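Local coordinates for protein endo-beta-1,2-glucanase (Talaromyces funiculosus, PDB 6IMV) that hydrolyses internal beta-1,2-glucosidic linkages of beta-1,2-glucan and, in this complex, holds sophorose, the beta-1,2-linked glucose disaccharide, at residues S31-D36 / W400-A405; K43-N48 / M88-A93; F176-E181 / S448-Q453. All blocks are in the same frame, centred on the assembly; numbering follows the deposited sequence.

Contact 1: residues S31-D36 / W400-A405; sequences SKFIND and WWRNMA
Phe33 on helix 30-41 reaches across to Trp401 and Arg402 on helix 394-405, an apolar helix-helix contact in the mainly helical (alpha/alpha)6-barrel expected of this glycoside hydrolase family. The backbones stay well apart, with Phe33 CA 9.2 Å from Arg402 CA, and side chains from both helices fill the gap, Phe33 from one and Trp401 with the base of Arg402 from the other. The CB of Phe33 points toward the other helix, and CG lies anti to the backbone N (chi1 -174°), which sends the ring straight out from its own helix. CG, CD1 and CD2 bridge the intervening distance, and the touching is done by the far rim. There CE2 lies 3.7 Å from Trp401 CE3. CZ, at the very tip, touches two neighbours, 3.8 Å from Trp401 CZ3 and equally 3.8 Å from Arg402 CB. Trp401 CE3 thus comes in at the edge of the phenyl ring, near its plane, while Phe33 approaches the indole obliquely. The six-membered ring of Trp401 and the phenyl ring stand with planes at 76° and centroids 5.8 Å apart, an oblique pair that is neither stacked nor edge-to-face. Phe17 and Tyr21 add edge-to-face partners, and Val26 and Met398 pack on the same ring. Replacing Phe33 by alanine would probably open a gap beside Trp401 CE3 and CZ3 and leave the indole freer to shift. Arg402 touches Phe33 through CB alone, while its extended chain carries the guanidinium on to Tyr21, whose backbone O accepts a hydrogen bond from NE.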
ATOM      1  N   SER A  31       4.873  -7.506  20.311  1.00 17.81           N
ATOM      2  CA  SER A  31       3.886  -8.501  19.895  1.00 18.16           C
ATOM      3  C   SER A  31       2.559  -8.304  20.628  1.00 17.89           C
ATOM      4  O   SER A  31       1.495  -8.428  20.019  1.00 18.55           O
ATOM      5  CB  SER A  31       4.405  -9.892  20.082  1.00 17.97           C
ATOM      6  OG  SER A  31       5.354 -10.163  19.075  1.00 18.43           O
ATOM      7  N   LYS A  32       2.627  -8.016  21.927  1.00 17.25           N
ATOM      8  CA  LYS A  32       1.425  -7.857  22.705  1.00 17.91           C
ATOM      9  C   LYS A  32       0.633  -6.657  22.172  1.00 16.18           C
ATOM     10  O   LYS A  32      -0.589  -6.726  22.006  1.00 14.54           O
ATOM     11  CB  LYS A  32       1.718  -7.679  24.199  1.00 19.62           C
ATOM     12  CG  LYS A  32       0.451  -7.511  25.022  1.00 22.11           C
ATOM     13  CD  LYS A  32       0.639  -7.399  26.514  1.00 24.42           C
ATOM     14  CE  LYS A  32      -0.648  -6.938  27.162  1.00 25.93           C
ATOM     15  NZ  LYS A  32      -0.496  -6.794  28.626  1.00 28.99           N
ATOM     16  N   PHE A  33       1.338  -5.549  21.936  1.00 15.66           N
ATOM     17  CA  PHE A  33       0.713  -4.332  21.419  1.00 15.19           C
ATOM     18  C   PHE A  33       0.127  -4.608  20.028  1.00 13.97           C
ATOM     19  O   PHE A  33      -0.999  -4.252  19.750  1.00 13.67           O
ATOM     20  CB  PHE A  33       1.719  -3.180  21.385  1.00 15.32           C
ATOM     21  CG  PHE A  33       1.112  -1.853  20.995  1.00 15.22           C
ATOM     22  CD1 PHE A  33       0.415  -1.089  21.919  1.00 15.39           C
ATOM     23  CD2 PHE A  33       1.226  -1.378  19.700  1.00 15.46           C
ATOM     24  CE1 PHE A  33      -0.147   0.126  21.557  1.00 15.85           C
ATOM     25  CE2 PHE A  33       0.655  -0.167  19.333  1.00 15.63           C
ATOM     26  CZ  PHE A  33      -0.036   0.582  20.260  1.00 15.90           C
ATOM     27  N   ILE A  34       0.903  -5.286  19.179  1.00 13.72           N
ATOM     28  CA  ILE A  34       0.482  -5.562  17.798  1.00 13.53           C
ATOM     29  C   ILE A  34      -0.789  -6.425  17.795  1.00 13.56           C
ATOM     30  O   ILE A  34      -1.649  -6.269  16.929  1.00 12.80           O
ATOM     31  CB  ILE A  34       1.643  -6.193  17.010  1.00 13.09           C
ATOM     32  CG1 ILE A  34       2.655  -5.123  16.603  1.00 13.00           C
ATOM     33  CG2 ILE A  34       1.140  -6.988  15.819  1.00 13.22           C
ATOM     34  CD1 ILE A  34       3.984  -5.662  16.145  1.00 13.20           C
ATOM     35  N   ASN A  35      -0.898  -7.331  18.774  1.00 13.67           N
ATOM     36  CA  ASN A  35      -2.066  -8.193  18.926  1.00 14.07           C
ATOM     37  C   ASN A  35      -3.328  -7.344  19.142  1.00 14.34           C
ATOM     38  O   ASN A  35      -4.411  -7.676  18.635  1.00 14.57           O
ATOM     39  CB  ASN A  35      -1.829  -9.177  20.074  1.00 14.81           C
ATOM     40  CG  ASN A  35      -2.900 -10.225  20.208  1.00 14.49           C
ATOM     41  OD1 ASN A  35      -3.124 -10.995  19.280  1.00 15.01           O
ATOM     42  ND2 ASN A  35      -3.531 -10.269  21.367  1.00 15.11           N
ATOM     43  N   ASP A  36      -3.194  -6.253  19.904  1.00 14.54           N
ATOM     44  CA  ASP A  36      -4.307  -5.330  20.134  1.00 15.16           C
ATOM     45  C   ASP A  36      -4.620  -4.556  18.846  1.00 14.48           C
ATOM     46  O   ASP A  36      -5.791  -4.399  18.488  1.00 14.73           O
ATOM     47  CB  ASP A  36      -4.019  -4.399  21.311  1.00 16.16           C
ATOM     48  CG  ASP A  36      -4.116  -5.115  22.650  1.00 16.80           C
ATOM     49  OD1 ASP A  36      -4.595  -6.261  22.660  1.00 17.65           O
ATOM     50  OD2 ASP A  36      -3.713  -4.529  23.663  1.00 17.09           O
ATOM     51  N   TRP A 400       5.871   4.702  17.146  1.00 11.91           N
ATOM     52  CA  TRP A 400       5.466   5.853  16.351  1.00 12.09           C
ATOM     53  C   TRP A 400       3.960   5.816  16.085  1.00 12.21           C
ATOM     54  O   TRP A 400       3.272   6.834  16.203  1.00 12.25           O
ATOM     55  CB  TRP A 400       6.278   5.933  15.059  1.00 11.93           C
ATOM     56  CG  TRP A 400       7.631   6.524  15.283  1.00 11.46           C
ATOM     57  CD1 TRP A 400       8.809   5.853  15.445  1.00 11.18           C
ATOM     58  CD2 TRP A 400       7.950   7.921  15.385  1.00 11.15           C
ATOM     59  NE1 TRP A 400       9.828   6.734  15.650  1.00 10.69           N
ATOM     60  CE2 TRP A 400       9.335   8.007  15.619  1.00 10.81           C
ATOM     61  CE3 TRP A 400       7.201   9.099  15.328  1.00 11.30           C
ATOM     62  CZ2 TRP A 400       9.987   9.229  15.762  1.00 11.11           C
ATOM     63  CZ3 TRP A 400       7.843  10.307  15.480  1.00 11.16           C
ATOM     64  CH2 TRP A 400       9.217  10.369  15.692  1.00 11.14           C
ATOM     65  N   TRP A 401       3.453   4.623  15.751  1.00 12.57           N
ATOM     66  CA  TRP A 401       2.035   4.372  15.552  1.00 12.25           C
ATOM     67  C   TRP A 401       1.239   4.799  16.798  1.00 12.37           C
ATOM     68  O   TRP A 401       0.262   5.542  16.697  1.00 12.37           O
ATOM     69  CB  TRP A 401       1.812   2.893  15.216  1.00 12.23           C
ATOM     70  CG  TRP A 401       0.436   2.557  14.733  1.00 12.63           C
ATOM     71  CD1 TRP A 401       0.026   2.438  13.436  1.00 12.65           C
ATOM     72  CD2 TRP A 401      -0.712   2.242  15.545  1.00 12.82           C
ATOM     73  NE1 TRP A 401      -1.290   2.063  13.388  1.00 13.00           N
ATOM     74  CE2 TRP A 401      -1.773   1.947  14.664  1.00 12.70           C
ATOM     75  CE3 TRP A 401      -0.953   2.193  16.924  1.00 12.79           C
ATOM     76  CZ2 TRP A 401      -3.048   1.619  15.121  1.00 13.17           C
ATOM     77  CZ3 TRP A 401      -2.211   1.854  17.372  1.00 13.03           C
ATOM     78  CH2 TRP A 401      -3.244   1.573  16.483  1.00 13.07           C
ATOM     79  N   ARG A 402       1.672   4.322  17.969  1.00 12.73           N
ATOM     80  CA  ARG A 402       1.034   4.610  19.247  1.00 12.76           C
ATOM     81  C   ARG A 402       0.991   6.127  19.473  1.00 12.79           C
ATOM     82  O   ARG A 402      -0.060   6.686  19.824  1.00 12.34           O
ATOM     83  CB  ARG A 402       1.774   3.914  20.395  1.00 13.07           C
ATOM     84  CG  ARG A 402       1.271   4.302  21.780  1.00 13.04           C
ATOM     85  CD  ARG A 402       2.039   3.652  22.917  1.00 13.35           C
ATOM     86  NE  ARG A 402       1.756   4.296  24.193  1.00 13.16           N
ATOM     87  CZ  ARG A 402       2.156   5.518  24.539  1.00 13.72           C
ATOM     88  NH1 ARG A 402       3.022   6.177  23.789  1.00 13.35           N
ATOM     89  NH2 ARG A 402       1.658   6.089  25.629  1.00 14.52           N
ATOM     90  N   ASN A 403       2.140   6.781  19.276  1.00 13.28           N
ATOM     91  CA  ASN A 403       2.294   8.220  19.514  1.00 13.56           C
ATOM     92  C   ASN A 403       1.214   9.007  18.754  1.00 13.28           C
ATOM     93  O   ASN A 403       0.567   9.903  19.310  1.00 14.31           O
ATOM     94  CB  ASN A 403       3.701   8.717  19.165  1.00 13.72           C
ATOM     95  CG  ASN A 403       4.041  10.013  19.871  1.00 13.81           C
ATOM     96  OD1 ASN A 403       4.216  10.025  21.081  1.00 13.85           O
ATOM     97  ND2 ASN A 403       4.131  11.107  19.132  1.00 13.93           N
ATOM     98  N   MET A 404       0.996   8.650  17.491  1.00 12.56           N
ATOM     99  CA  MET A 404      -0.032   9.289  16.675  1.00 12.16           C
ATOM    100  C   MET A 404      -1.436   8.830  17.104  1.00 12.00           C
ATOM    101  O   MET A 404      -2.335   9.660  17.215  1.00 11.94           O
ATOM    102  CB  MET A 404       0.215   8.991  15.197  1.00 11.95           C
ATOM    103  CG  MET A 404       1.466   9.677  14.674  1.00 11.91           C
ATOM    104  SD  MET A 404       1.761   9.362  12.924  1.00 11.51           S
ATOM    105  CE  MET A 404       2.932   8.008  13.003  1.00 11.51           C
ATOM    106  N   ALA A 405      -1.607   7.533  17.397  1.00 11.89           N
ATOM    107  CA  ALA A 405      -2.911   6.934  17.756  1.00 12.58           C
ATOM    108  C   ALA A 405      -3.470   7.515  19.061  1.00 13.19           C
ATOM    109  O   ALA A 405      -4.678   7.566  19.260  1.00 13.35           O
ATOM    110  CB  ALA A 405      -2.784   5.434  17.870  1.00 12.60           C
TER

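Contact 2: residues K43-N48 / M88-A93; sequences KFHQNN and MLYAHA
His45 and Tyr90 meet edge to edge, joined by a hydrogen bond, one from the loop after helix 30-41, the other from helix 80-94 of the alpha-helical barrel. His45 is the central residue of an inverse gamma turn, closed by a weak bond from Gln46 N to Phe44 O. With CG anti to the backbone N (chi1 -169°), its imidazole leaves the turn in the direction of the helix, and the phenol comes from the opposite direction. The rings meet rim to rim, their planes 84° apart, with neither lying over the face of the other. At the junction His45 NE2 and Tyr90 OH form a hydrogen bond of 2.7 Å that is almost straight at 172°. The hydroxyl lies in the imidazole plane and NE2 in the phenol plane, so each ring presents its edge to the other. Gln86, one turn earlier on helix 80-94, gives its NE2 to the same hydroxyl, so two bonds grip Tyr90 OH and fix where the ring ends. Ala116, Ile119 and Met120 of helix 112-133 pack on the phenol, and Tyr51 meets the imidazole. The loop runs on into strand 51-52, which pairs with strand 57-64, bearer of the glucose-binding Asp60. Within the loop, Gln46 NE2 donates to Lys43 O at 2.8 Å, lying in the carbonyl plane on a lone pair.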
ATOM      1  N   LYS A  43     -11.744  -4.721  12.578  1.00 14.80           N
ATOM      2  CA  LYS A  43     -13.116  -4.197  12.594  1.00 15.75           C
ATOM      3  C   LYS A  43     -13.390  -3.336  11.359  1.00 14.64           C
ATOM      4  O   LYS A  43     -14.555  -3.112  11.014  1.00 14.07           O
ATOM      5  CB  LYS A  43     -13.401  -3.414  13.880  1.00 17.12           C
ATOM      6  CG  LYS A  43     -13.320  -4.238  15.157  1.00 18.92           C
ATOM      7  CD  LYS A  43     -14.049  -5.557  15.061  1.00 21.50           C
ATOM      8  CE  LYS A  43     -14.183  -6.264  16.394  1.00 23.72           C
ATOM      9  NZ  LYS A  43     -14.499  -7.698  16.190  1.00 25.15           N
ATOM     10  N   PHE A  44     -12.327  -2.860  10.703  1.00 13.79           N
ATOM     11  CA  PHE A  44     -12.452  -2.151   9.426  1.00 13.74           C
ATOM     12  C   PHE A  44     -13.049  -3.087   8.368  1.00 14.19           C
ATOM     13  O   PHE A  44     -13.761  -2.635   7.454  1.00 13.59           O
ATOM     14  CB  PHE A  44     -11.095  -1.604   8.985  1.00 13.05           C
ATOM     15  CG  PHE A  44     -11.076  -0.875   7.664  1.00 12.87           C
ATOM     16  CD1 PHE A  44     -11.915   0.206   7.430  1.00 12.95           C
ATOM     17  CD2 PHE A  44     -10.171  -1.225   6.675  1.00 12.54           C
ATOM     18  CE1 PHE A  44     -11.869   0.900   6.231  1.00 12.83           C
ATOM     19  CE2 PHE A  44     -10.126  -0.532   5.473  1.00 12.59           C
ATOM     20  CZ  PHE A  44     -10.974   0.529   5.255  1.00 12.78           C
ATOM     21  N   HIS A  45     -12.761  -4.391   8.503  1.00 15.21           N
ATOM     22  CA  HIS A  45     -13.169  -5.398   7.526  1.00 15.67           C
ATOM     23  C   HIS A  45     -14.635  -5.777   7.755  1.00 17.02           C
ATOM     24  O   HIS A  45     -14.920  -6.797   8.386  1.00 17.56           O
ATOM     25  CB  HIS A  45     -12.255  -6.628   7.591  1.00 15.16           C
ATOM     26  CG  HIS A  45     -12.473  -7.567   6.455  1.00 14.92           C
ATOM     27  ND1 HIS A  45     -13.404  -8.583   6.509  1.00 14.90           N
ATOM     28  CD2 HIS A  45     -11.911  -7.631   5.230  1.00 14.79           C
ATOM     29  CE1 HIS A  45     -13.391  -9.245   5.371  1.00 15.20           C
ATOM     30  NE2 HIS A  45     -12.478  -8.686   4.571  1.00 14.58           N
ATOM     31  N   GLN A  46     -15.538  -4.944   7.236  1.00 18.00           N
ATOM     32  CA  GLN A  46     -16.982  -5.147   7.319  1.00 19.14           C
ATOM     33  C   GLN A  46     -17.633  -4.573   6.056  1.00 19.53           C
ATOM     34  O   GLN A  46     -17.132  -3.610   5.464  1.00 17.63           O
ATOM     35  CB  GLN A  46     -17.593  -4.423   8.523  1.00 19.83           C
ATOM     36  CG  GLN A  46     -17.079  -4.890   9.873  1.00 21.33           C
ATOM     37  CD  GLN A  46     -17.856  -4.267  11.010  1.00 22.69           C
ATOM     38  OE1 GLN A  46     -19.059  -4.490  11.132  1.00 24.36           O
ATOM     39  NE2 GLN A  46     -17.177  -3.507  11.864  1.00 21.64           N
ATOM     40  N   ASN A  47     -18.767  -5.165   5.670  1.00 20.57           N
ATOM     41  CA  ASN A  47     -19.606  -4.672   4.597  1.00 21.88           C
ATOM     42  C   ASN A  47     -19.986  -3.214   4.880  1.00 22.29           C
ATOM     43  O   ASN A  47     -20.260  -2.851   6.024  1.00 23.00           O
ATOM     44  CB  ASN A  47     -20.865  -5.526   4.427  1.00 22.43           C
ATOM     45  CG  ASN A  47     -21.689  -5.079   3.244  1.00 23.18           C
ATOM     46  OD1 ASN A  47     -21.179  -5.010   2.134  1.00 23.12           O
ATOM     47  ND2 ASN A  47     -22.946  -4.729   3.473  1.00 25.91           N
ATOM     48  N   ASN A  48     -19.968  -2.391   3.824  1.00 23.59           N
ATOM     49  CA  ASN A  48     -20.350  -0.972   3.841  1.00 25.56           C
ATOM     50  C   ASN A  48     -19.315  -0.113   4.581  1.00 23.43           C
ATOM     51  O   ASN A  48     -19.482   1.100   4.658  1.00 25.35           O
ATOM     52  CB  ASN A  48     -21.747  -0.736   4.430  1.00 29.42           C
ATOM     53  CG  ASN A  48     -22.853  -0.932   3.416  1.00 33.00           C
ATOM     54  OD1 ASN A  48     -23.242  -2.059   3.125  1.00 41.30           O
ATOM     55  ND2 ASN A  48     -23.383   0.153   2.884  1.00 37.63           N
ATOM     56  N   MET A  88      -3.518  -9.004  -0.415  1.00 12.81           N
ATOM     57  CA  MET A  88      -2.333  -9.367   0.373  1.00 13.58           C
ATOM     58  C   MET A  88      -2.766  -9.907   1.744  1.00 13.41           C
ATOM     59  O   MET A  88      -2.232 -10.914   2.216  1.00 13.51           O
ATOM     60  CB  MET A  88      -1.391  -8.169   0.554  1.00 14.34           C
ATOM     61  CG  MET A  88      -0.520  -7.907  -0.649  1.00 14.95           C
ATOM     62  SD  MET A  88       0.727  -6.620  -0.360  1.00 17.43           S
ATOM     63  CE  MET A  88      -0.254  -5.152  -0.618  1.00 16.94           C
ATOM     64  N   LEU A  89      -3.733  -9.237   2.382  1.00 13.28           N
ATOM     65  CA  LEU A  89      -4.272  -9.678   3.675  1.00 13.93           C
ATOM     66  C   LEU A  89      -4.846 -11.093   3.517  1.00 13.63           C
ATOM     67  O   LEU A  89      -4.593 -11.964   4.353  1.00 13.15           O
ATOM     68  CB  LEU A  89      -5.336  -8.680   4.133  1.00 14.78           C
ATOM     69  CG  LEU A  89      -5.984  -8.874   5.502  1.00 15.67           C
ATOM     70  CD1 LEU A  89      -7.143  -9.845   5.443  1.00 16.59           C
ATOM     71  CD2 LEU A  89      -5.001  -9.288   6.577  1.00 16.31           C
ATOM     72  N   TYR A  90      -5.621 -11.303   2.444  1.00 13.01           N
ATOM     73  CA  TYR A  90      -6.275 -12.583   2.187  1.00 13.09           C
ATOM     74  C   TYR A  90      -5.252 -13.689   1.890  1.00 13.29           C
ATOM     75  O   TYR A  90      -5.522 -14.852   2.188  1.00 13.66           O
ATOM     76  CB  TYR A  90      -7.301 -12.469   1.056  1.00 12.72           C
ATOM     77  CG  TYR A  90      -8.512 -11.625   1.357  1.00 12.19           C
ATOM     78  CD1 TYR A  90      -8.919 -11.342   2.651  1.00 11.89           C
ATOM     79  CD2 TYR A  90      -9.264 -11.107   0.319  1.00 12.29           C
ATOM     80  CE1 TYR A  90     -10.031 -10.552   2.895  1.00 12.09           C
ATOM     81  CE2 TYR A  90     -10.381 -10.323   0.546  1.00 12.25           C
ATOM     82  CZ  TYR A  90     -10.775 -10.050   1.840  1.00 11.87           C
ATOM     83  OH  TYR A  90     -11.868  -9.270   2.047  1.00 11.38           O
ATOM     84  N   ALA A  91      -4.101 -13.335   1.306  1.00 13.59           N
ATOM     85  CA  ALA A  91      -3.041 -14.303   1.044  1.00 14.18           C
ATOM     86  C   ALA A  91      -2.543 -14.882   2.374  1.00 15.30           C
ATOM     87  O   ALA A  91      -2.420 -16.102   2.509  1.00 15.44           O
ATOM     88  CB  ALA A  91      -1.931 -13.676   0.237  1.00 14.78           C
ATOM     89  N   HIS A  92      -2.326 -14.013   3.372  1.00 14.63           N
ATOM     90  CA  HIS A  92      -1.894 -14.460   4.698  1.00 14.87           C
ATOM     91  C   HIS A  92      -3.006 -15.269   5.380  1.00 14.81           C
ATOM     92  O   HIS A  92      -2.734 -16.304   5.998  1.00 14.62           O
ATOM     93  CB  HIS A  92      -1.440 -13.270   5.552  1.00 14.72           C
ATOM     94  CG  HIS A  92      -0.165 -12.654   5.079  1.00 14.65           C
ATOM     95  ND1 HIS A  92       1.050 -13.311   5.167  1.00 14.84           N
ATOM     96  CD2 HIS A  92       0.092 -11.456   4.509  1.00 14.44           C
ATOM     97  CE1 HIS A  92       1.999 -12.537   4.680  1.00 14.78           C
ATOM     98  NE2 HIS A  92       1.437 -11.394   4.265  1.00 14.07           N
ATOM     99  N   ALA A  93      -4.248 -14.778   5.278  1.00 14.57           N
ATOM    100  CA  ALA A  93      -5.398 -15.395   5.926  1.00 15.10           C
ATOM    101  C   ALA A  93      -5.592 -16.828   5.411  1.00 15.69           C
ATOM    102  O   ALA A  93      -5.753 -17.761   6.212  1.00 15.87           O
ATOM    103  CB  ALA A  93      -6.638 -14.568   5.712  1.00 14.87           C
TER

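Contact 3: residues F176-E181 / S448-Q453; sequences FIQAAE and SGLVSQ
A nearly perpendicular helix crossing joins helix 163-182 to the first turns of helix 448-457 in the alpha-helical barrel of this glucanase. The short axes of 176-181 and 448-453 pass 8.7 Å apart at 81°, and the backbones come nearest at Gln178 and Leu450. At the crossing Leu450 spreads its two methyls over the small Ala179, CD1 lying 3.9 Å from Ala179 CB and CD2 3.8 Å from Ala179 CA. The leucine therefore touches backbone as well as side chain. Gln178 fills the other part of the junction. Its chain is bent by the turn about CB-CG (chi2 60°), bringing CG to 3.6 Å from the carbonyl Leu450 O and 3.5 Å from Gln453 OE1. The extended side chain of Gln453 crosses that of Gln178 at about a right angle, the two amide planes being turned 43° against each other. As modelled, the amide nitrogens Gln178 NE2 and Gln453 NE2 are 2.9 Å apart; both are donors, so they form no hydrogen bond, and the short distance is doubtful. What ties the polar ends together is Asn182, farther along helix 163-182: its OD1 accepts from Gln178 NE2, and its ND2 donates to Gln453 OE1. Around the crossing, helix 80-94 packs on Phe176 through Val87, Ala91 and Ile94 and on Ala179 through Ile94, whereas helix 186-210 lies along Ile177, Ala180 and Glu181.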
ATOM      1  N   PHE A 176      -1.267 -14.465  -3.519  1.00 13.89           N
ATOM      2  CA  PHE A 176      -2.473 -15.135  -3.061  1.00 14.02           C
ATOM      3  C   PHE A 176      -2.556 -16.536  -3.672  1.00 14.38           C
ATOM      4  O   PHE A 176      -2.920 -17.494  -2.987  1.00 14.91           O
ATOM      5  CB  PHE A 176      -3.735 -14.344  -3.410  1.00 13.92           C
ATOM      6  CG  PHE A 176      -4.996 -15.085  -3.064  1.00 14.03           C
ATOM      7  CD1 PHE A 176      -5.506 -15.046  -1.777  1.00 14.31           C
ATOM      8  CD2 PHE A 176      -5.643 -15.864  -4.012  1.00 14.58           C
ATOM      9  CE1 PHE A 176      -6.652 -15.757  -1.451  1.00 14.48           C
ATOM     10  CE2 PHE A 176      -6.787 -16.573  -3.685  1.00 14.19           C
ATOM     11  CZ  PHE A 176      -7.297 -16.510  -2.409  1.00 14.58           C
ATOM     12  N   ILE A 177      -2.258 -16.620  -4.970  1.00 14.46           N
ATOM     13  CA  ILE A 177      -2.284 -17.881  -5.706  1.00 15.29           C
ATOM     14  C   ILE A 177      -1.342 -18.873  -5.023  1.00 15.58           C
ATOM     15  O   ILE A 177      -1.738 -20.015  -4.776  1.00 16.08           O
ATOM     16  CB  ILE A 177      -1.925 -17.670  -7.188  1.00 15.30           C
ATOM     17  CG1 ILE A 177      -3.081 -17.014  -7.943  1.00 15.63           C
ATOM     18  CG2 ILE A 177      -1.478 -18.967  -7.852  1.00 15.44           C
ATOM     19  CD1 ILE A 177      -2.649 -16.330  -9.219  1.00 15.70           C
ATOM     20  N   GLN A 178      -0.112 -18.425  -4.728  1.00 16.07           N
ATOM     21  CA  GLN A 178       0.872 -19.257  -4.072  1.00 16.90           C
ATOM     22  C   GLN A 178       0.353 -19.696  -2.690  1.00 16.94           C
ATOM     23  O   GLN A 178       0.469 -20.874  -2.335  1.00 17.01           O
ATOM     24  CB  GLN A 178       2.216 -18.545  -3.947  1.00 17.54           C
ATOM     25  CG  GLN A 178       3.325 -19.444  -3.435  1.00 18.50           C
ATOM     26  CD  GLN A 178       3.551 -20.628  -4.347  1.00 19.77           C
ATOM     27  OE1 GLN A 178       3.808 -20.485  -5.537  1.00 20.09           O
ATOM     28  NE2 GLN A 178       3.433 -21.822  -3.795  1.00 20.86           N
ATOM     29  N   ALA A 179      -0.198 -18.755  -1.918  1.00 15.94           N
ATOM     30  CA  ALA A 179      -0.688 -19.046  -0.571  1.00 15.89           C
ATOM     31  C   ALA A 179      -1.779 -20.125  -0.625  1.00 15.99           C
ATOM     32  O   ALA A 179      -1.769 -21.061   0.159  1.00 14.97           O
ATOM     33  CB  ALA A 179      -1.212 -17.788   0.081  1.00 15.70           C
ATOM     34  N   ALA A 180      -2.723 -19.965  -1.560  1.00 16.06           N
ATOM     35  CA  ALA A 180      -3.855 -20.875  -1.709  1.00 16.75           C
ATOM     36  C   ALA A 180      -3.361 -22.281  -2.079  1.00 17.53           C
ATOM     37  O   ALA A 180      -3.830 -23.271  -1.513  1.00 17.72           O
ATOM     38  CB  ALA A 180      -4.811 -20.343  -2.737  1.00 16.66           C
ATOM     39  N   GLU A 181      -2.398 -22.356  -3.004  1.00 18.63           N
ATOM     40  CA  GLU A 181      -1.863 -23.641  -3.467  1.00 19.73           C
ATOM     41  C   GLU A 181      -1.039 -24.304  -2.351  1.00 21.32           C
ATOM     42  O   GLU A 181      -1.096 -25.522  -2.207  1.00 24.47           O
ATOM     43  CB  GLU A 181      -1.109 -23.455  -4.784  1.00 19.54           C
ATOM     44  CG  GLU A 181      -2.055 -23.170  -5.940  1.00 18.99           C
ATOM     45  CD  GLU A 181      -1.425 -22.732  -7.251  1.00 19.22           C
ATOM     46  OE1 GLU A 181      -0.184 -22.653  -7.322  1.00 19.64           O
ATOM     47  OE2 GLU A 181      -2.190 -22.466  -8.204  1.00 18.39           O
ATOM     48  N   SER A 448       6.262 -10.748   0.200  1.00 13.67           N
ATOM     49  CA  SER A 448       7.471 -10.979  -0.600  1.00 14.12           C
ATOM     50  C   SER A 448       7.973 -12.428  -0.475  1.00 15.21           C
ATOM     51  O   SER A 448       8.556 -12.964  -1.437  1.00 15.65           O
ATOM     52  CB  SER A 448       8.548  -9.990  -0.287  1.00 14.03           C
ATOM     53  OG  SER A 448       8.991 -10.090   1.048  1.00 13.83           O
ATOM     54  N   GLY A 449       7.749 -13.053   0.687  1.00 15.71           N
ATOM     55  CA  GLY A 449       8.065 -14.474   0.907  1.00 16.39           C
ATOM     56  C   GLY A 449       7.272 -15.389  -0.024  1.00 16.61           C
ATOM     57  O   GLY A 449       7.833 -16.254  -0.687  1.00 16.94           O
ATOM     58  N   LEU A 450       5.950 -15.207  -0.061  1.00 16.26           N
ATOM     59  CA  LEU A 450       5.087 -15.953  -0.972  1.00 16.75           C
ATOM     60  C   LEU A 450       5.490 -15.706  -2.434  1.00 16.77           C
ATOM     61  O   LEU A 450       5.554 -16.646  -3.234  1.00 17.55           O
ATOM     62  CB  LEU A 450       3.634 -15.548  -0.724  1.00 16.83           C
ATOM     63  CG  LEU A 450       2.996 -16.163   0.516  1.00 16.56           C
ATOM     64  CD1 LEU A 450       1.744 -15.403   0.919  1.00 16.21           C
ATOM     65  CD2 LEU A 450       2.686 -17.635   0.289  1.00 17.44           C
ATOM     66  N   VAL A 451       5.769 -14.449  -2.776  1.00 16.10           N
ATOM     67  CA  VAL A 451       6.085 -14.075  -4.142  1.00 15.87           C
ATOM     68  C   VAL A 451       7.423 -14.720  -4.526  1.00 16.96           C
ATOM     69  O   VAL A 451       7.557 -15.272  -5.611  1.00 15.97           O
ATOM     70  CB  VAL A 451       6.087 -12.544  -4.307  1.00 15.41           C
ATOM     71  CG1 VAL A 451       6.746 -12.095  -5.604  1.00 15.11           C
ATOM     72  CG2 VAL A 451       4.672 -12.000  -4.196  1.00 15.29           C
ATOM     73  N   SER A 452       8.398 -14.658  -3.613  1.00 16.96           N
ATOM     74  CA  SER A 452       9.719 -15.246  -3.809  1.00 17.87           C
ATOM     75  C   SER A 452       9.610 -16.757  -4.104  1.00 17.43           C
ATOM     76  O   SER A 452      10.313 -17.297  -4.970  1.00 17.06           O
ATOM     77  CB  SER A 452      10.575 -14.945  -2.584  1.00 18.52           C
ATOM     78  OG  SER A 452      11.779 -15.663  -2.625  1.00 22.28           O
ATOM     79  N   GLN A 453       8.726 -17.448  -3.382  1.00 17.68           N
ATOM     80  CA  GLN A 453       8.546 -18.895  -3.567  1.00 18.19           C
ATOM     81  C   GLN A 453       8.118 -19.194  -5.012  1.00 17.43           C
ATOM     82  O   GLN A 453       8.687 -20.057  -5.682  1.00 15.99           O
ATOM     83  CB  GLN A 453       7.516 -19.406  -2.567  1.00 19.12           C
ATOM     84  CG  GLN A 453       7.312 -20.911  -2.611  1.00 20.33           C
ATOM     85  CD  GLN A 453       6.094 -21.298  -1.813  1.00 22.31           C
ATOM     86  OE1 GLN A 453       5.577 -20.512  -1.016  1.00 22.67           O
ATOM     87  NE2 GLN A 453       5.626 -22.519  -2.025  1.00 24.60           N
TER

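Contact 1 is a buried, apolar contact of aromatic and aliphatic side chains, touching neither of the others, its nearest atoms about 8 Å from contact 2 and about 17 Å from contact 3. Contacts 2 and 3 are partly buried and adjoin through helix 80-94, where Ala91 O is 3.2 Å from Ala179 CB. Helix 30-41 carries half of contact 1 and leads directly into the loop of contact 2, which is nested within the long chain span closed by contact 1. Chemistry differs accordingly: apolar packing, aromatic with an arginine's CB, joins the helices in contact 1, one straight hydrogen bond ties loop to helix in contact 2, and contact 3 combines alanine-leucine packing with glutamines bridged by an asparagine.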